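THUMP domain-containing protein (Pyrococcus horikoshii, PDB 1VBK) probably binds RNA and ATP, like the ThiI enzymes that act in tRNA thiolation and thiamine biosynthesis, although its precise role is not established. Local coordinates at residues I5-E10 / Y162-K167; F45-R50 / I156-A161; R181-L186 / F254-V259; V259-R264 / V284-P289. All blocks are in the same frame, centred on the assembly; numbering follows the deposited sequence.

Interaction 1: I5-E10 / Y162-K167; sequences IVRYGE and YIYTEK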
loop_
_atom_site.group_PDB
_atom_site.type_symbol
_atom_site.label_atom_id
_atom_site.label_comp_id
_atom_site.label_asym_id
_atom_site.label_seq_id
_atom_site.Cartn_x
_atom_site.Cartn_y
_atom_site.Cartn_z
ATOM N N ILE A 5 7.722 11.061 30.175
ATOM C CA ILE A 5 8.700 10.197 29.524
ATOM C C ILE A 5 7.916 9.100 28.816
ATOM O O ILE A 5 7.094 8.417 29.430
ATOM C CB ILE A 5 9.645 9.518 30.546
ATOM C CG1 ILE A 5 10.391 10.575 31.367
ATOM C CG2 ILE A 5 10.643 8.617 29.813
ATOM C CD1 ILE A 5 11.171 9.987 32.534
ATOM N N VAL A 6 8.159 8.941 27.522
ATOM C CA VAL A 6 7.483 7.917 26.744
ATOM C C VAL A 6 8.534 6.898 26.315
ATOM O O VAL A 6 9.504 7.248 25.643
ATOM C CB VAL A 6 6.809 8.523 25.505
ATOM C CG1 VAL A 6 6.183 7.413 24.644
ATOM C CG2 VAL A 6 5.743 9.521 25.947
ATOM N N ARG A 7 8.346 5.647 26.726
ATOM C CA ARG A 7 9.293 4.582 26.395
ATOM C C ARG A 7 8.691 3.643 25.366
ATOM O O ARG A 7 7.496 3.356 25.399
ATOM C CB ARG A 7 9.677 3.800 27.657
ATOM C CG ARG A 7 10.096 4.702 28.812
ATOM C CD ARG A 7 10.621 3.918 30.015
ATOM N NE ARG A 7 10.906 4.827 31.119
ATOM C CZ ARG A 7 9.983 5.295 31.956
ATOM N NH1 ARG A 7 8.712 4.929 31.825
ATOM N NH2 ARG A 7 10.326 6.159 32.903
ATOM N N TYR A 8 9.531 3.155 24.460
ATOM C CA TYR A 8 9.072 2.267 23.398
ATOM C C TYR A 8 10.162 1.298 22.973
ATOM O O TYR A 8 11.303 1.377 23.436
ATOM C CB TYR A 8 8.628 3.106 22.198
ATOM C CG TYR A 8 9.651 4.145 21.801
ATOM C CD1 TYR A 8 10.705 3.825 20.943
ATOM C CD2 TYR A 8 9.595 5.439 22.327
ATOM C CE1 TYR A 8 11.679 4.767 20.615
ATOM C CE2 TYR A 8 10.566 6.388 22.013
ATOM C CZ TYR A 8 11.604 6.045 21.157
ATOM O OH TYR A 8 12.578 6.971 20.858
ATOM N N GLY A 9 9.805 0.390 22.074
ATOM C CA GLY A 9 10.764 -0.586 21.598
ATOM C C GLY A 9 10.904 -1.712 22.598
ATOM O O GLY A 9 10.975 -1.472 23.805
ATOM N N GLU A 10 10.931 -2.944 22.103
ATOM C CA GLU A 10 11.070 -4.098 22.978
ATOM C C GLU A 10 11.764 -5.254 22.264
ATOM O O GLU A 10 11.486 -5.540 21.097
ATOM C CB GLU A 10 9.695 -4.523 23.504
ATOM C CG GLU A 10 8.629 -4.700 22.436
ATOM C CD GLU A 10 7.228 -4.745 23.025
ATOM O OE1 GLU A 10 7.001 -5.547 23.957
ATOM O OE2 GLU A 10 6.355 -3.981 22.556
ATOM N N TYR A 162 15.560 13.103 34.935
ATOM C CA TYR A 162 14.106 12.995 34.895
ATOM C C TYR A 162 13.720 12.071 36.037
ATOM O O TYR A 162 14.028 10.887 36.016
ATOM C CB TYR A 162 13.673 12.411 33.550
ATOM C CG TYR A 162 14.097 13.274 32.384
ATOM C CD1 TYR A 162 13.328 14.368 31.987
ATOM C CD2 TYR A 162 15.292 13.031 31.713
ATOM C CE1 TYR A 162 13.743 15.204 30.946
ATOM C CE2 TYR A 162 15.721 13.864 30.670
ATOM C CZ TYR A 162 14.941 14.946 30.295
ATOM O OH TYR A 162 15.361 15.777 29.280
ATOM N N ILE A 163 13.040 12.629 37.030
ATOM C CA ILE A 163 12.661 11.873 38.214
ATOM C C ILE A 163 11.169 11.598 38.286
ATOM O O ILE A 163 10.356 12.506 38.136
ATOM C CB ILE A 163 13.130 12.637 39.460
ATOM C CG1 ILE A 163 14.638 12.904 39.331
ATOM C CG2 ILE A 163 12.808 11.854 40.722
ATOM C CD1 ILE A 163 15.236 13.673 40.487
ATOM N N TYR A 164 10.812 10.339 38.526
ATOM C CA TYR A 164 9.410 9.955 38.575
ATOM C C TYR A 164 9.082 8.903 39.639
ATOM O O TYR A 164 9.968 8.216 40.143
ATOM C CB TYR A 164 8.989 9.411 37.204
ATOM C CG TYR A 164 9.730 8.148 36.790
ATOM C CD1 TYR A 164 10.931 8.207 36.076
ATOM C CD2 TYR A 164 9.226 6.890 37.122
ATOM C CE1 TYR A 164 11.607 7.029 35.700
ATOM C CE2 TYR A 164 9.885 5.724 36.759
ATOM C CZ TYR A 164 11.068 5.795 36.050
ATOM O OH TYR A 164 11.688 4.616 35.690
ATOM N N THR A 165 7.800 8.789 39.972
ATOM C CA THR A 165 7.340 7.778 40.925
ATOM C C THR A 165 6.266 6.920 40.263
ATOM O O THR A 165 5.895 5.869 40.789
ATOM C CB THR A 165 6.734 8.395 42.206
ATOM O OG1 THR A 165 5.707 9.324 41.853
ATOM C CG2 THR A 165 7.806 9.092 43.025
ATOM N N GLU A 166 5.778 7.366 39.103
ATOM C CA GLU A 166 4.741 6.636 38.370
ATOM C C GLU A 166 5.229 6.097 37.022
ATOM O O GLU A 166 5.915 6.786 36.267
ATOM C CB GLU A 166 3.518 7.534 38.150
ATOM C CG GLU A 166 2.370 6.859 37.400
ATOM C CD GLU A 166 1.077 7.672 37.420
ATOM O OE1 GLU A 166 1.064 8.808 36.894
ATOM O OE2 GLU A 166 0.069 7.168 37.965
ATOM N N LYS A 167 4.863 4.855 36.734
ATOM C CA LYS A 167 5.241 4.191 35.495
ATOM C C LYS A 167 4.000 3.466 35.001
ATOM O O LYS A 167 3.697 2.357 35.454
ATOM C CB LYS A 167 6.366 3.196 35.770
ATOM C CG LYS A 167 6.977 2.557 34.546
ATOM C CD LYS A 167 8.209 1.770 34.961
ATOM C CE LYS A 167 8.911 1.134 33.782
ATOM N NZ LYS A 167 10.111 0.373 34.237
#
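I5 and R7 project from one side of strand 3-8 against Y162 and Y164. The tight part is apolar: I5 CD1 reaches Y162 CB at 3.6 Å and lies 4.0 Å from Y164 CD1; the slim, flexible end of isoleucine fits between the base of one tyrosine and the ring of the other. Next to it R7, with CG anti to its carbonyl carbon (chi1 -50°) and its chain extended out to NE, carries its guanidinium to the second tyrosine. There NH2 sits over a face of the Y164 ring, 3.2 Å from CE1, with the two planes 53° apart. The R7 NH2 and Y164 OH are close as well, but badly angled for a hydrogen bond. The polar end of R7 is satisfied elsewhere: NE forms a salt bridge with E155, and NH1 bonds to the hydroxyls of S73 and S75, so the guanidinium has little freedom to turn. I5 CG2 lies 3.8 Å above one of its faces.

Over the other face comes K167, and here the contact is loose. Its extended aliphatic chain passes no nearer than 4.0 Å, from CG to R7 NH1, and this exposed lysine keeps its ammonium, NZ, 5.3 Å from that NH1. A long chain suits such a margin, giving methylenes to the arginine and probably leaving its charge to solvent.

Segments 5-8 and 162-164 run at 90° to each other, their axes 10.5 Å apart at closest approach, and both strands pair with the long strand 71-81. Such a buried corner, built on a shared strand, joins the ferredoxin-like domain of ThiI proteins to the THUMP domain.

Interaction 2: F45-R50 / I156-A161; sequences FSRHGR and IMQGKA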
loop_
_atom_site.group_PDB
_atom_site.type_symbol
_atom_site.label_atom_id
_atom_site.label_comp_id
_atom_site.label_asym_id
_atom_site.label_seq_id
_atom_site.Cartn_x
_atom_site.Cartn_y
_atom_site.Cartn_z
ATOM N N PHE A 45 9.849 15.608 21.502
ATOM C CA PHE A 45 11.064 15.246 20.786
ATOM C C PHE A 45 11.547 13.864 21.191
ATOM O O PHE A 45 11.174 13.351 22.250
ATOM C CB PHE A 45 12.172 16.302 20.995
ATOM C CG PHE A 45 12.640 16.446 22.422
ATOM C CD1 PHE A 45 13.446 15.477 23.013
ATOM C CD2 PHE A 45 12.301 17.573 23.164
ATOM C CE1 PHE A 45 13.911 15.631 24.322
ATOM C CE2 PHE A 45 12.761 17.736 24.472
ATOM C CZ PHE A 45 13.569 16.762 25.052
ATOM N N SER A 46 12.365 13.266 20.331
ATOM C CA SER A 46 12.913 11.936 20.560
ATOM C C SER A 46 14.430 12.011 20.683
ATOM O O SER A 46 15.108 12.493 19.769
ATOM C CB SER A 46 12.552 11.020 19.384
ATOM O OG SER A 46 13.060 9.704 19.558
ATOM N N ARG A 47 14.965 11.536 21.802
ATOM C CA ARG A 47 16.408 11.534 21.991
ATOM C C ARG A 47 16.869 10.310 22.765
ATOM O O ARG A 47 16.288 9.945 23.785
ATOM C CB ARG A 47 16.859 12.823 22.685
ATOM C CG ARG A 47 16.800 14.036 21.756
ATOM C CD ARG A 47 16.960 15.340 22.503
ATOM N NE ARG A 47 16.430 16.452 21.721
ATOM C CZ ARG A 47 16.172 17.659 22.213
ATOM N NH1 ARG A 47 16.402 17.920 23.498
ATOM N NH2 ARG A 47 15.660 18.599 21.423
ATOM N N HIS A 48 17.899 9.664 22.237
ATOM C CA HIS A 48 18.485 8.476 22.843
ATOM C C HIS A 48 17.497 7.373 23.210
ATOM O O HIS A 48 17.557 6.812 24.305
ATOM C CB HIS A 48 19.317 8.891 24.058
ATOM C CG HIS A 48 20.487 9.753 23.702
ATOM N ND1 HIS A 48 21.576 9.273 23.007
ATOM C CD2 HIS A 48 20.707 11.078 23.878
ATOM C CE1 HIS A 48 22.417 10.264 22.770
ATOM N NE2 HIS A 48 21.913 11.371 23.287
ATOM N N GLY A 49 16.590 7.069 22.286
ATOM C CA GLY A 49 15.629 6.000 22.503
ATOM C C GLY A 49 14.421 6.317 23.355
ATOM O O GLY A 49 13.632 5.426 23.665
ATOM N N ARG A 50 14.275 7.581 23.730
ATOM C CA ARG A 50 13.152 8.026 24.545
ATOM C C ARG A 50 12.456 9.200 23.873
ATOM O O ARG A 50 13.067 9.942 23.109
ATOM C CB ARG A 50 13.644 8.509 25.916
ATOM C CG ARG A 50 14.111 7.432 26.872
ATOM C CD ARG A 50 12.920 6.753 27.519
ATOM N NE ARG A 50 13.292 6.002 28.716
ATOM C CZ ARG A 50 13.877 4.810 28.709
ATOM N NH1 ARG A 50 14.167 4.212 27.563
ATOM N NH2 ARG A 50 14.162 4.209 29.858
ATOM N N ILE A 156 18.868 9.788 33.446
ATOM C CA ILE A 156 19.759 10.906 33.164
ATOM C C ILE A 156 20.116 10.917 31.685
ATOM O O ILE A 156 20.544 9.911 31.126
ATOM C CB ILE A 156 21.040 10.820 34.012
ATOM C CG1 ILE A 156 20.658 10.665 35.487
ATOM C CG2 ILE A 156 21.884 12.083 33.815
ATOM C CD1 ILE A 156 21.836 10.552 36.421
ATOM N N MET A 157 19.940 12.068 31.057
ATOM C CA MET A 157 20.200 12.186 29.636
ATOM C C MET A 157 20.647 13.596 29.289
ATOM O O MET A 157 19.941 14.565 29.566
ATOM C CB MET A 157 18.919 11.817 28.878
ATOM C CG MET A 157 18.970 11.952 27.374
ATOM S SD MET A 157 17.506 11.184 26.632
ATOM C CE MET A 157 16.226 12.367 27.065
ATOM N N GLN A 158 21.834 13.700 28.696
ATOM C CA GLN A 158 22.391 14.984 28.292
ATOM C C GLN A 158 22.292 16.082 29.349
ATOM O O GLN A 158 21.708 17.134 29.101
ATOM C CB GLN A 158 21.714 15.458 27.000
ATOM C CG GLN A 158 21.847 14.485 25.849
ATOM C CD GLN A 158 21.234 15.004 24.553
ATOM O OE1 GLN A 158 21.123 14.269 23.577
ATOM N NE2 GLN A 158 20.843 16.274 24.540
ATOM N N GLY A 159 22.854 15.831 30.529
ATOM C CA GLY A 159 22.844 16.833 31.586
ATOM C C GLY A 159 21.540 17.102 32.319
ATOM O O GLY A 159 21.484 17.987 33.179
ATOM N N LYS A 160 20.490 16.361 31.983
ATOM C CA LYS A 160 19.201 16.537 32.642
ATOM C C LYS A 160 18.815 15.240 33.339
ATOM O O LYS A 160 19.106 14.152 32.844
ATOM C CB LYS A 160 18.104 16.879 31.628
ATOM C CG LYS A 160 18.346 18.136 30.800
ATOM C CD LYS A 160 18.325 19.389 31.652
ATOM C CE LYS A 160 18.475 20.631 30.786
ATOM N NZ LYS A 160 18.522 21.868 31.607
ATOM N N ALA A 161 18.168 15.364 34.493
ATOM C CA ALA A 161 17.705 14.197 35.238
ATOM C C ALA A 161 16.178 14.239 35.230
ATOM O O ALA A 161 15.578 15.284 35.476
ATOM C CB ALA A 161 18.223 14.234 36.678
#
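M157 holds CG anti to its backbone N (chi1 177°) and bends only at its last torsion, which carries SD across to R47 and H48, while H48 and Q158 both turn CG away from their carbonyl carbons (chi1 -64° for H48) and let their polar ends meet. M157 SD lies 3.3 Å from R47 O and 3.9 Å from H48 CB, and at the edge of the imidazole, 5.2 Å from the H48 ring centroid. A flexible, unbranched methionine suits this buried position, since it can follow the curve of the facing turn; its side chain also packs on I52.

Each segment is the tip of a two-residue beta hairpin closed by a type I' turn, R47 to R50 and M157 to K160. H48 and Q158 occupy the same place in their turns and are followed by G49 and G159, whose positive phi suits glycine. One hairpin belongs to the ferredoxin-like domain and the other to the THUMP domain, so their tips meet across the domain junction.

Outside the sulfur the contact becomes polar and exposed. H48 NE2 gives a weak hydrogen bond to Q158 OE1, 3.0 Å long but bent to 122° at the hydrogen; the oxygen approaches the edge of the imidazole near its plane, and the amide stands almost perpendicular to the ring. The R47 side chain runs back over F45, with NH1 3.4 Å above the plane of that phenyl ring, offset toward its rim. T117 packs on the H48 side chain and takes the backbone N-H of Q158 on its hydroxyl.

Interaction 3: R181-L186 / F254-V259; sequences RMIGIL and FGVKGV
R181 binds segment 254-259 through both its backbone carbonyl and its guanidinium. R181 O accepts a straight bond from K257 N, 2.8 Å long with 173° at the hydrogen. The side chain, bent at chi3 (-70°), returns NH1 to F254 O at 2.9 Å. That oxygen lies in the guanidinium plane and receives the N-H on a lone pair. NH1 also bonds to the carbonyl of D253 of the second subunit, and NE pairs with E204, so one arginine ties a helix end, a neighbouring strand and the dimer contact together. The helix itself closes in a Schellman motif at G255, whose positive phi suits glycine.

Further along, I183 N bonds to G258 O at 3.0 Å, a backbone bond of the parallel pair, its donor tilted 18° from the carbonyl plane. G258 N, by contrast, is buried without a partner. Glycine fits here because M182, extended beyond CG, lays SD only 4.1 Å from G258 CA.

Apolar packing completes the other face. I183 CG2 meets V256 CG2 at 3.5 Å, crossing it at about a right angle, whereas I183 CG1 and V259 CG2 lie alongside each other, 3.6 Å apart. I185 CG1 touches V259 CG1. I251 of helix 244-254 packs on I183, V256 and V259; beta-branched side chains suit the extended backbone of I183 and V259. The pair joins the first and fourth strands of a five-stranded parallel sheet of order 3-2-1-4-5, consistent with the alpha/beta core of a HUP-type, probably nucleotide-binding domain.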
loop_
_atom_site.group_PDB
_atom_site.type_symbol
_atom_site.label_atom_id
_atom_site.label_comp_id
_atom_site.label_asym_id
_atom_site.label_seq_id
_atom_site.Cartn_x
_atom_site.Cartn_y
_atom_site.Cartn_z
ATOM N N ARG A 181 -1.580 0.515 5.520
ATOM C CA ARG A 181 -2.983 0.888 5.619
ATOM C C ARG A 181 -3.920 -0.192 5.081
ATOM O O ARG A 181 -3.676 -0.775 4.026
ATOM C CB ARG A 181 -3.213 2.197 4.857
ATOM C CG ARG A 181 -4.662 2.497 4.520
ATOM C CD ARG A 181 -4.750 3.713 3.620
ATOM N NE ARG A 181 -4.392 4.931 4.339
ATOM C CZ ARG A 181 -4.093 6.087 3.759
ATOM N NH1 ARG A 181 -4.097 6.194 2.438
ATOM N NH2 ARG A 181 -3.814 7.146 4.507
ATOM N N MET A 182 -4.999 -0.441 5.816
ATOM C CA MET A 182 -5.989 -1.440 5.424
ATOM C C MET A 182 -7.380 -0.898 5.702
ATOM O O MET A 182 -7.534 0.082 6.427
ATOM C CB MET A 182 -5.819 -2.721 6.247
ATOM C CG MET A 182 -4.451 -3.362 6.185
ATOM S SD MET A 182 -4.492 -4.924 7.070
ATOM C CE MET A 182 -2.856 -5.553 6.738
ATOM N N ILE A 183 -8.396 -1.516 5.108
ATOM C CA ILE A 183 -9.761 -1.099 5.392
ATOM C C ILE A 183 -10.258 -2.156 6.361
ATOM O O ILE A 183 -9.813 -3.306 6.315
ATOM C CB ILE A 183 -10.685 -1.100 4.141
ATOM C CG1 ILE A 183 -10.751 -2.501 3.533
ATOM C CG2 ILE A 183 -10.204 -0.065 3.134
ATOM C CD1 ILE A 183 -11.786 -2.642 2.419
ATOM N N GLY A 184 -11.156 -1.765 7.254
ATOM C CA GLY A 184 -11.692 -2.712 8.209
ATOM C C GLY A 184 -13.191 -2.740 8.030
ATOM O O GLY A 184 -13.844 -1.704 8.137
ATOM N N ILE A 185 -13.740 -3.912 7.732
ATOM C CA ILE A 185 -15.180 -4.022 7.548
ATOM C C ILE A 185 -15.800 -4.071 8.935
ATOM O O ILE A 185 -15.685 -5.073 9.644
ATOM C CB ILE A 185 -15.559 -5.290 6.753
ATOM C CG1 ILE A 185 -14.798 -5.327 5.423
ATOM C CG2 ILE A 185 -17.061 -5.303 6.484
ATOM C CD1 ILE A 185 -15.026 -4.113 4.540
ATOM N N LEU A 186 -16.459 -2.979 9.308
ATOM C CA LEU A 186 -17.076 -2.839 10.625
ATOM C C LEU A 186 -18.593 -3.019 10.602
ATOM O O LEU A 186 -19.300 -2.307 9.887
ATOM C CB LEU A 186 -16.722 -1.459 11.187
ATOM C CG LEU A 186 -17.187 -1.041 12.582
ATOM C CD1 LEU A 186 -16.572 -1.944 13.636
ATOM C CD2 LEU A 186 -16.782 0.405 12.826
ATOM N N PHE A 254 -7.178 4.878 -2.085
ATOM C CA PHE A 254 -6.325 5.106 -0.924
ATOM C C PHE A 254 -5.087 4.220 -0.802
ATOM O O PHE A 254 -4.340 4.327 0.168
ATOM C CB PHE A 254 -7.174 5.012 0.344
ATOM C CG PHE A 254 -8.110 6.175 0.516
ATOM C CD1 PHE A 254 -7.680 7.342 1.141
ATOM C CD2 PHE A 254 -9.400 6.130 -0.005
ATOM C CE1 PHE A 254 -8.521 8.450 1.245
ATOM C CE2 PHE A 254 -10.248 7.232 0.092
ATOM C CZ PHE A 254 -9.808 8.394 0.717
ATOM N N GLY A 255 -4.864 3.355 -1.782
ATOM C CA GLY A 255 -3.699 2.486 -1.737
ATOM C C GLY A 255 -3.712 1.511 -0.574
ATOM O O GLY A 255 -2.685 1.261 0.050
ATOM N N VAL A 256 -4.886 0.961 -0.286
ATOM C CA VAL A 256 -5.076 -0.006 0.794
ATOM C C VAL A 256 -4.347 -1.309 0.454
ATOM O O VAL A 256 -4.456 -1.811 -0.664
ATOM C CB VAL A 256 -6.590 -0.287 0.985
ATOM C CG1 VAL A 256 -6.806 -1.448 1.929
ATOM C CG2 VAL A 256 -7.281 0.974 1.508
ATOM N N LYS A 257 -3.617 -1.857 1.423
ATOM C CA LYS A 257 -2.855 -3.086 1.214
ATOM C C LYS A 257 -3.524 -4.333 1.786
ATOM O O LYS A 257 -3.048 -5.451 1.578
ATOM C CB LYS A 257 -1.460 -2.943 1.835
ATOM C CG LYS A 257 -1.486 -2.783 3.349
ATOM C CD LYS A 257 -0.100 -2.533 3.930
ATOM C CE LYS A 257 0.790 -3.756 3.815
ATOM N NZ LYS A 257 2.123 -3.491 4.421
ATOM N N GLY A 258 -4.622 -4.146 2.505
ATOM C CA GLY A 258 -5.299 -5.288 3.088
ATOM C C GLY A 258 -6.699 -4.988 3.581
ATOM O O GLY A 258 -7.094 -3.830 3.709
ATOM N N VAL A 259 -7.454 -6.048 3.844
ATOM C CA VAL A 259 -8.821 -5.931 4.335
ATOM C C VAL A 259 -8.935 -6.747 5.618
ATOM O O VAL A 259 -8.430 -7.867 5.694
ATOM C CB VAL A 259 -9.838 -6.461 3.296
ATOM C CG1 VAL A 259 -11.245 -6.449 3.882
ATOM C CG2 VAL A 259 -9.778 -5.607 2.034
#

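Interaction 4: V259-R264 / V284-P289; sequences VIKGLR and VPVYYP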
loop_
_atom_site.group_PDB
_atom_site.type_symbol
_atom_site.label_atom_id
_atom_site.label_comp_id
_atom_site.label_asym_id
_atom_site.label_seq_id
_atom_site.Cartn_x
_atom_site.Cartn_y
_atom_site.Cartn_z
ATOM N N VAL A 259 -7.454 -6.048 3.844
ATOM C CA VAL A 259 -8.821 -5.931 4.335
ATOM C C VAL A 259 -8.935 -6.747 5.618
ATOM O O VAL A 259 -8.430 -7.867 5.694
ATOM C CB VAL A 259 -9.838 -6.461 3.296
ATOM C CG1 VAL A 259 -11.245 -6.449 3.882
ATOM C CG2 VAL A 259 -9.778 -5.607 2.034
ATOM N N ILE A 260 -9.591 -6.167 6.619
ATOM C CA ILE A 260 -9.771 -6.809 7.917
ATOM C C ILE A 260 -11.236 -7.152 8.171
ATOM O O ILE A 260 -12.110 -6.305 8.010
ATOM C CB ILE A 260 -9.288 -5.873 9.052
ATOM C CG1 ILE A 260 -7.801 -5.562 8.867
ATOM C CG2 ILE A 260 -9.551 -6.516 10.415
ATOM C CD1 ILE A 260 -7.349 -4.312 9.593
ATOM N N LYS A 261 -11.502 -8.393 8.572
ATOM C CA LYS A 261 -12.871 -8.826 8.868
ATOM C C LYS A 261 -12.929 -9.477 10.248
ATOM O O LYS A 261 -11.933 -10.015 10.722
ATOM C CB LYS A 261 -13.371 -9.804 7.796
ATOM C CG LYS A 261 -13.648 -9.135 6.449
ATOM C CD LYS A 261 -14.079 -10.130 5.375
ATOM C CE LYS A 261 -15.410 -10.784 5.698
ATOM N NZ LYS A 261 -15.801 -11.783 4.652
ATOM N N GLY A 262 -14.096 -9.427 10.886
ATOM C CA GLY A 262 -14.235 -9.991 12.218
ATOM C C GLY A 262 -14.625 -11.456 12.276
ATOM O O GLY A 262 -15.134 -11.925 13.293
ATOM N N LEU A 263 -14.364 -12.178 11.192
ATOM C CA LEU A 263 -14.694 -13.595 11.089
ATOM C C LEU A 263 -14.074 -14.460 12.189
ATOM O O LEU A 263 -12.909 -14.288 12.557
ATOM C CB LEU A 263 -14.251 -14.113 9.716
ATOM C CG LEU A 263 -14.722 -15.498 9.269
ATOM C CD1 LEU A 263 -16.234 -15.505 9.129
ATOM C CD2 LEU A 263 -14.071 -15.847 7.941
ATOM N N ARG A 264 -14.868 -15.394 12.709
ATOM C CA ARG A 264 -14.418 -16.314 13.752
ATOM C C ARG A 264 -14.533 -17.749 13.248
ATOM O O ARG A 264 -15.358 -18.046 12.385
ATOM C CB ARG A 264 -15.278 -16.178 15.010
ATOM C CG ARG A 264 -15.220 -14.832 15.696
ATOM C CD ARG A 264 -16.149 -14.838 16.895
ATOM N NE ARG A 264 -17.523 -15.148 16.505
ATOM C CZ ARG A 264 -18.496 -15.437 17.363
ATOM N NH1 ARG A 264 -18.249 -15.457 18.665
ATOM N NH2 ARG A 264 -19.719 -15.698 16.920
ATOM N N VAL A 284 -6.708 -7.489 -2.657
ATOM C CA VAL A 284 -5.629 -7.466 -1.674
ATOM C C VAL A 284 -5.942 -8.529 -0.622
ATOM O O VAL A 284 -7.080 -8.975 -0.507
ATOM C CB VAL A 284 -5.510 -6.082 -0.988
ATOM C CG1 VAL A 284 -5.206 -5.008 -2.029
ATOM C CG2 VAL A 284 -6.804 -5.748 -0.255
ATOM N N PRO A 285 -4.930 -8.953 0.151
ATOM C CA PRO A 285 -5.111 -9.971 1.192
ATOM C C PRO A 285 -6.150 -9.584 2.235
ATOM O O PRO A 285 -6.282 -8.413 2.588
ATOM C CB PRO A 285 -3.718 -10.086 1.812
ATOM C CG PRO A 285 -2.811 -9.727 0.681
ATOM C CD PRO A 285 -3.516 -8.552 0.050
ATOM N N VAL A 286 -6.876 -10.580 2.734
ATOM C CA VAL A 286 -7.884 -10.360 3.759
ATOM C C VAL A 286 -7.353 -10.993 5.039
ATOM O O VAL A 286 -6.840 -12.111 5.015
ATOM C CB VAL A 286 -9.225 -11.018 3.371
ATOM C CG1 VAL A 286 -10.265 -10.766 4.450
ATOM C CG2 VAL A 286 -9.702 -10.464 2.040
ATOM N N TYR A 287 -7.458 -10.273 6.148
ATOM C CA TYR A 287 -6.967 -10.781 7.420
ATOM C C TYR A 287 -8.092 -11.014 8.410
ATOM O O TYR A 287 -9.075 -10.268 8.437
ATOM C CB TYR A 287 -5.937 -9.815 8.009
ATOM C CG TYR A 287 -4.750 -9.599 7.097
ATOM C CD1 TYR A 287 -4.763 -8.599 6.124
ATOM C CD2 TYR A 287 -3.626 -10.420 7.181
ATOM C CE1 TYR A 287 -3.685 -8.420 5.256
ATOM C CE2 TYR A 287 -2.540 -10.253 6.317
ATOM C CZ TYR A 287 -2.577 -9.248 5.358
ATOM O OH TYR A 287 -1.507 -9.066 4.511
ATOM N N TYR A 288 -7.934 -12.058 9.218
ATOM C CA TYR A 288 -8.922 -12.443 10.218
ATOM C C TYR A 288 -8.234 -12.555 11.578
ATOM O O TYR A 288 -7.868 -13.648 12.014
ATOM C CB TYR A 288 -9.525 -13.793 9.841
ATOM C CG TYR A 288 -9.962 -13.891 8.398
ATOM C CD1 TYR A 288 -11.152 -13.307 7.966
ATOM C CD2 TYR A 288 -9.187 -14.576 7.463
ATOM C CE1 TYR A 288 -11.566 -13.407 6.637
ATOM C CE2 TYR A 288 -9.588 -14.680 6.131
ATOM C CZ TYR A 288 -10.778 -14.093 5.730
ATOM O OH TYR A 288 -11.178 -14.189 4.418
ATOM N N PRO A 289 -8.058 -11.422 12.269
ATOM C CA PRO A 289 -7.406 -11.390 13.580
ATOM C C PRO A 289 -7.962 -12.370 14.613
ATOM O O PRO A 289 -7.203 -12.992 15.356
ATOM C CB PRO A 289 -7.592 -9.939 14.021
ATOM C CG PRO A 289 -7.635 -9.195 12.734
ATOM C CD PRO A 289 -8.515 -10.076 11.883
#
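V259 O accepts a bond from Y287 N at 2.6 Å, almost in line with its C=O, and V286 CA adds a C-H contact to the same oxygen at 3.2 Å. Bonds from V259 N to P285 O (2.9 Å) and from K261 N to Y287 O (3.1 Å) flank it, completing a short parallel pairing. P285, which has no N-H to offer, contributes its carbonyl alone. Beside V259, the V284 methyl CG2 meets its CG2 at 3.8 Å.

Strands 258-260 and 286-287 are connected by helix 273-281 in a beta-alpha-beta crossover; the second is the last strand of the sheet within this chain. D278 of that helix takes both K261 NZ and Y288 OH on one carboxylate oxygen, and E274 also pairs with the lysine. Along its length the K261 chain packs, CD lying 4.0 Å from V286 CG1.

Beyond the strands, Y288 turns CG away from its carbonyl carbon (chi1 -48°), which sets its ring alongside L263: CD1 is 3.6 Å from L263 CB. Y288 is the N-cap residue of helix 289-292, and P289 suits the first turn, where its backbone nitrogen needs no acceptor; its CD packs 4.0 Å from I260 CG2.

How the interactions relate
The four contacts form two pairs at opposite sides of the chain's centre. Interactions 1 and 2 have centres 11 Å apart and touch, R7 CG lying 3.5 Å from R50 NE; E155 has salt bridges to both arginines. Along the chain interaction 2 is nested within the loop that interaction 1 closes. Interactions 3 and 4 are 10 Å apart between centres and share V259; strand 258-260 stands between strands 181-185 and 286-287, with I183 O and I260 N 2.9 Å apart, probably hydrogen-bonded. Between the pairs, nearest atoms stay about 17 Å apart or more. The first pair joins modules probably concerned with RNA; the second builds part of a domain that may bind ATP.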